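Local coordinates for cytochrome c6 (Synechococcus sp., PDB 4EIE), which carries a covalently attached heme c and probably transfers electrons in photosynthesis, at residues A[64-67]-A[68-71]; A[74-77]-A[78-82]. One frame throughout, in Å; residues are numbered along the deposited sequence.

Contact 1. Residues A[64-67]-A[68-71]; sequences KLSS and EEIQ
Glu69 reaches back across the first turn of helix 67-82 to Ser66, and Ser66 reaches forward to Glu69, so that each side chain binds the backbone N-H of the other. Followed from its root, the glutamate first meets the serine hydroxyl: CB and CG both lie against Ser66 OG, CG at 3.4 Å. Because CG stands anti to the carbonyl carbon (chi1 -76°) and the chain is extended beyond it, the carboxylate is carried back past the helix start. There OE1 takes the N-H of Ser66 on its anti lone pair, pointing away from OE2, in an almost straight bond of 2.8 Å (171°). The same oxygen receives a weak bond from Ser66 OG and lies 3.7 Å from Leu65 CD2; the leucine side chain crosses that of the glutamate at about a right angle. In return, Ser66 OG, placed between its own backbone N and carbonyl carbon (chi1 68°), accepts from Glu69 N at 3.0 Å. The regular helical pattern starts beside this exchange, with Ile70 N bonding to Ser66 O at 2.9 Å. Next to this bond, Leu65 CB packs on Ile70 CG1 at 3.7 Å, an apolar contact that leads inward: Leu65 also touches Ile9 and His13 of helix 5-13, and Ile70 rests on Val51 and Thr52 of helix 44-53. A water donates to both Ser67 O and Gln71 OE1. Glu68 OE1 is hydrogen-bonded to Gln5 of helix 5-13. The negative carboxylate beside the N-terminal end of the helix probably interacts favourably with the helix dipole. Reciprocal bonds between the N-cap Ser66 and Glu69 define a capping box, here opening the C-terminal helix of a class I cytochrome c fold.

Contact 2. Residues A[74-77]-A[78-82]; sequences SQYV and LQQSQ
Val77 O takes the N-H of Ser81 at 2.9 Å, one of the regular i to i+4 bonds of helix 67-82. The hydroxyl of the same serine turns back to Leu78 O, which is gripped twice: Ser81 OG donates to it at 2.9 Å and Gln82 N at 3.1 Å, both from the same face of the carbonyl plane. This turn follows from OG sitting between the backbone N and the carbonyl carbon of Ser81 (chi1 67°). On another side of the helix, in one of the two conformers modelled for each side chain, Gln75 NE2 donates to Gln79 OE1 at 2.9 Å. This bond lies in the carbonyl plane of Gln79, on a lone pair, and close to the amide plane of Gln75, although the two amide planes are steeply inclined to each other. A third pair is Tyr76 and Gln80. Gln80 CG lies over one face of the ring, 3.7 Å from its centroid and 18° off the normal, a CH-pi contact. The bend at chi2 then lays the glutamine amide nearly parallel to the ring, 14° between the planes, with Gln80 CD 3.8 Å from Tyr76 CE1. The tyrosine ring also meets that of Phe10, which belongs to helix 5-13. Val77 touches the heme and, like Ser81, packs on Met36 of helix 33-39. The chemistry thus divides by direction: amide and aromatic pairs tie successive turns where the helix is partly exposed, whereas on the buried side Ser81 returns its hydroxyl to the helix's own backbone, which implies that this polar group can sit beside apolar neighbours with its hydrogen bond satisfied.

Overall arrangement
Contact 1 and contact 2 come in series along one element, helix 67-82, with their centres 15 Å apart. Contact 1 joins the loop after helix 44-53 to the beginning of this helix; contact 2 lies on its last turns. Apart from adjoining in sequence, the two do not touch. Both lean on the same neighbours, helices 5-13 and 44-53, and contact 2 also reaches helix 33-39. Each brings an apolar side chain to about 4 Å from the heme, Leu65 in the first and Val77 in the second. The C-terminal helix thus starts with a cap, the helix and the loop leading into it approach the heme at two points, and part of the helix surface stays exposed.

Contact 1. Residues A[64-67]-A[68-71]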
loop_
_atom_site.group_PDB
_atom_site.type_symbol
_atom_site.label_atom_id
_atom_site.label_comp_id
_atom_site.label_asym_id
_atom_site.label_seq_id
_atom_site.Cartn_x
_atom_site.Cartn_y
_atom_site.Cartn_z
ATOM N N LYS A 64 4.071 12.704 5.795
ATOM C CA LYS A 64 5.379 12.130 5.446
ATOM C C LYS A 64 5.694 12.032 3.982
ATOM O O LYS A 64 6.866 12.036 3.634
ATOM C CB LYS A 64 5.495 10.660 6.010
ATOM C CG LYS A 64 5.383 10.572 7.536
ATOM C CD LYS A 64 5.375 9.100 8.018
ATOM C CE LYS A 64 4.873 8.892 9.438
ATOM N NZ LYS A 64 5.718 9.216 10.510
ATOM N N LEU A 65 4.674 11.773 3.175
ATOM C CA LEU A 65 4.729 11.683 1.727
ATOM C C LEU A 65 3.764 12.721 1.159
ATOM O O LEU A 65 2.730 12.957 1.723
ATOM C CB LEU A 65 4.305 10.277 1.276
ATOM C CG LEU A 65 5.254 9.168 1.700
ATOM C CD1 LEU A 65 4.592 7.831 1.323
ATOM C CD2 LEU A 65 6.617 9.297 1.044
ATOM N N SER A 66 4.119 13.292 0.022
ATOM C CA SER A 66 3.257 14.247 -0.616
ATOM C C SER A 66 2.028 13.557 -1.196
ATOM O O SER A 66 2.008 12.353 -1.392
ATOM C CB SER A 66 3.963 14.997 -1.697
ATOM O OG SER A 66 4.239 14.080 -2.769
ATOM N N SER A 67 1.035 14.354 -1.552
ATOM C CA SER A 67 -0.112 13.806 -2.230
ATOM C C SER A 67 0.291 13.066 -3.500
ATOM O O SER A 67 -0.257 12.016 -3.779
ATOM C CB SER A 67 -1.078 14.953 -2.560
ATOM O OG SER A 67 -1.561 15.574 -1.371
ATOM N N GLU A 68 1.212 13.620 -4.259
ATOM C CA GLU A 68 1.635 13.000 -5.491
ATOM C C GLU A 68 2.338 11.697 -5.221
ATOM O O GLU A 68 2.117 10.718 -5.924
ATOM C CB GLU A 68 2.508 13.927 -6.333
ATOM C CG GLU A 68 2.998 13.387 -7.653
ATOM C CD GLU A 68 4.156 12.405 -7.596
ATOM O OE1 GLU A 68 5.021 12.435 -6.683
ATOM O OE2 GLU A 68 4.239 11.596 -8.562
ATOM N N GLU A 69 3.177 11.649 -4.199
ATOM C CA GLU A 69 3.872 10.414 -3.838
ATOM C C GLU A 69 2.853 9.355 -3.391
ATOM O O GLU A 69 2.991 8.185 -3.716
ATOM C CB GLU A 69 4.863 10.649 -2.717
ATOM C CG GLU A 69 6.139 11.351 -3.188
ATOM C CD GLU A 69 7.044 11.746 -2.026
ATOM O OE1 GLU A 69 6.576 12.359 -1.050
ATOM O OE2 GLU A 69 8.265 11.453 -2.102
ATOM N N ILE A 70 1.870 9.755 -2.608
ATOM C CA ILE A 70 0.832 8.836 -2.156
ATOM C C ILE A 70 0.048 8.266 -3.341
ATOM O O ILE A 70 -0.203 7.076 -3.409
ATOM C CB ILE A 70 -0.041 9.469 -1.083
ATOM C CG1 ILE A 70 0.765 9.743 0.177
ATOM C CG2 ILE A 70 -1.265 8.598 -0.824
ATOM C CD1 ILE A 70 0.064 10.548 1.249
ATOM N N GLN A 71 -0.272 9.115 -4.305
ATOM C CA GLN A 71 -0.936 8.609 -5.501
ATOM C C GLN A 71 -0.058 7.619 -6.229
ATOM O O GLN A 71 -0.561 6.585 -6.679
ATOM C CB GLN A 71 -1.349 9.744 -6.449
ATOM C CG GLN A 71 -2.417 10.633 -5.930
ATOM C CD GLN A 71 -3.741 9.957 -5.767
ATOM O OE1 GLN A 71 -4.291 9.915 -4.655
ATOM N NE2 GLN A 71 -4.237 9.375 -6.821
HETATM O O HOH W 1 -2.938 11.521 -2.578
#

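Contact 2. Residues A[74-77]-A[78-82]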
loop_
_atom_site.group_PDB
_atom_site.type_symbol
_atom_site.label_atom_id
_atom_site.label_comp_id
_atom_site.label_asym_id
_atom_site.label_seq_id
_atom_site.Cartn_x
_atom_site.Cartn_y
_atom_site.Cartn_z
ATOM N N SER A 74 0.228 4.325 -4.398
ATOM C CA SER A 74 -1.051 3.676 -4.379
ATOM C C SER A 74 -1.342 2.982 -5.697
ATOM O O SER A 74 -1.860 1.873 -5.717
ATOM C CB SER A 74 -2.161 4.657 -4.003
ATOM O OG SER A 74 -1.995 5.118 -2.662
ATOM N N GLN A 75 -1.022 3.645 -6.800
ATOM C CA GLN A 75 -1.142 3.022 -8.111
ATOM C C GLN A 75 -0.233 1.809 -8.203
ATOM O O GLN A 75 -0.642 0.744 -8.706
ATOM C CB GLN A 75 -0.808 4.021 -9.200
ATOM C CG GLN A 75 -0.746 3.422 -10.606
ATOM C CD GLN A 75 -2.068 2.826 -11.047
ATOM O OE1 GLN A 75 -3.109 3.473 -10.975
ATOM N NE2 GLN A 75 -2.008 1.605 -11.588
ATOM N N TYR A 76 1.004 1.907 -7.728
ATOM C CA TYR A 76 1.913 0.749 -7.765
ATOM C C TYR A 76 1.317 -0.425 -7.007
ATOM O O TYR A 76 1.282 -1.553 -7.492
ATOM C CB TYR A 76 3.262 1.163 -7.185
ATOM C CG TYR A 76 4.208 0.013 -7.039
ATOM C CD1 TYR A 76 4.839 -0.533 -8.180
ATOM C CD2 TYR A 76 4.534 -0.507 -5.810
ATOM C CE1 TYR A 76 5.734 -1.590 -8.068
ATOM C CE2 TYR A 76 5.419 -1.617 -5.700
ATOM C CZ TYR A 76 6.010 -2.086 -6.839
ATOM O OH TYR A 76 6.897 -3.133 -6.747
ATOM N N VAL A 77 0.836 -0.172 -5.790
ATOM C CA VAL A 77 0.244 -1.224 -5.005
ATOM C C VAL A 77 -0.975 -1.819 -5.662
ATOM O O VAL A 77 -1.174 -3.041 -5.653
ATOM C CB VAL A 77 -0.060 -0.726 -3.583
ATOM C CG1 VAL A 77 -0.921 -1.710 -2.790
ATOM C CG2 VAL A 77 1.233 -0.481 -2.845
ATOM N N LEU A 78 -1.809 -0.968 -6.244
ATOM C CA LEU A 78 -2.997 -1.477 -6.950
ATOM C C LEU A 78 -2.597 -2.435 -8.057
ATOM O O LEU A 78 -3.095 -3.563 -8.162
ATOM C CB LEU A 78 -3.839 -0.334 -7.506
ATOM C CG LEU A 78 -5.110 -0.814 -8.236
ATOM C CD1 LEU A 78 -6.041 -1.514 -7.308
ATOM C CD2 LEU A 78 -5.834 0.403 -8.846
ATOM N N GLN A 79 -1.676 -2.005 -8.908
ATOM C CA GLN A 79 -1.283 -2.819 -10.038
ATOM C C GLN A 79 -0.647 -4.118 -9.591
ATOM O O GLN A 79 -0.961 -5.190 -10.118
ATOM C CB GLN A 79 -0.603 -2.027 -11.139
ATOM C CG GLN A 79 0.716 -1.521 -10.761
ATOM C CD GLN A 79 1.248 -0.482 -11.740
ATOM O OE1 GLN A 79 0.495 0.389 -12.212
ATOM N NE2 GLN A 79 2.544 -0.585 -12.078
ATOM N N GLN A 80 0.224 -4.060 -8.583
ATOM C CA GLN A 80 0.888 -5.260 -8.090
ATOM C C GLN A 80 -0.127 -6.234 -7.465
ATOM O O GLN A 80 -0.066 -7.460 -7.685
ATOM C CB GLN A 80 1.989 -4.891 -7.073
ATOM C CG GLN A 80 3.162 -4.144 -7.664
ATOM C CD GLN A 80 4.041 -4.988 -8.483
ATOM O OE1 GLN A 80 3.954 -4.964 -9.685
ATOM N NE2 GLN A 80 4.968 -5.648 -7.838
ATOM N N SER A 81 -1.044 -5.714 -6.691
ATOM C CA SER A 81 -1.997 -6.561 -5.988
ATOM C C SER A 81 -2.905 -7.296 -6.949
ATOM O O SER A 81 -3.302 -8.414 -6.700
ATOM C CB SER A 81 -2.869 -5.734 -5.022
ATOM O OG SER A 81 -3.744 -4.840 -5.650
ATOM N N GLN A 82 -3.239 -6.638 -8.068
ATOM C CA GLN A 82 -4.273 -7.110 -8.985
ATOM C C GLN A 82 -3.657 -8.180 -9.803
ATOM O O GLN A 82 -4.396 -8.945 -10.399
ATOM C CB GLN A 82 -4.870 -6.004 -9.894
ATOM C CG GLN A 82 -5.712 -4.948 -9.182
ATOM C CD GLN A 82 -7.136 -5.340 -9.105
ATOM O OE1 GLN A 82 -7.794 -5.227 -8.048
ATOM N NE2 GLN A 82 -7.668 -5.748 -10.239
#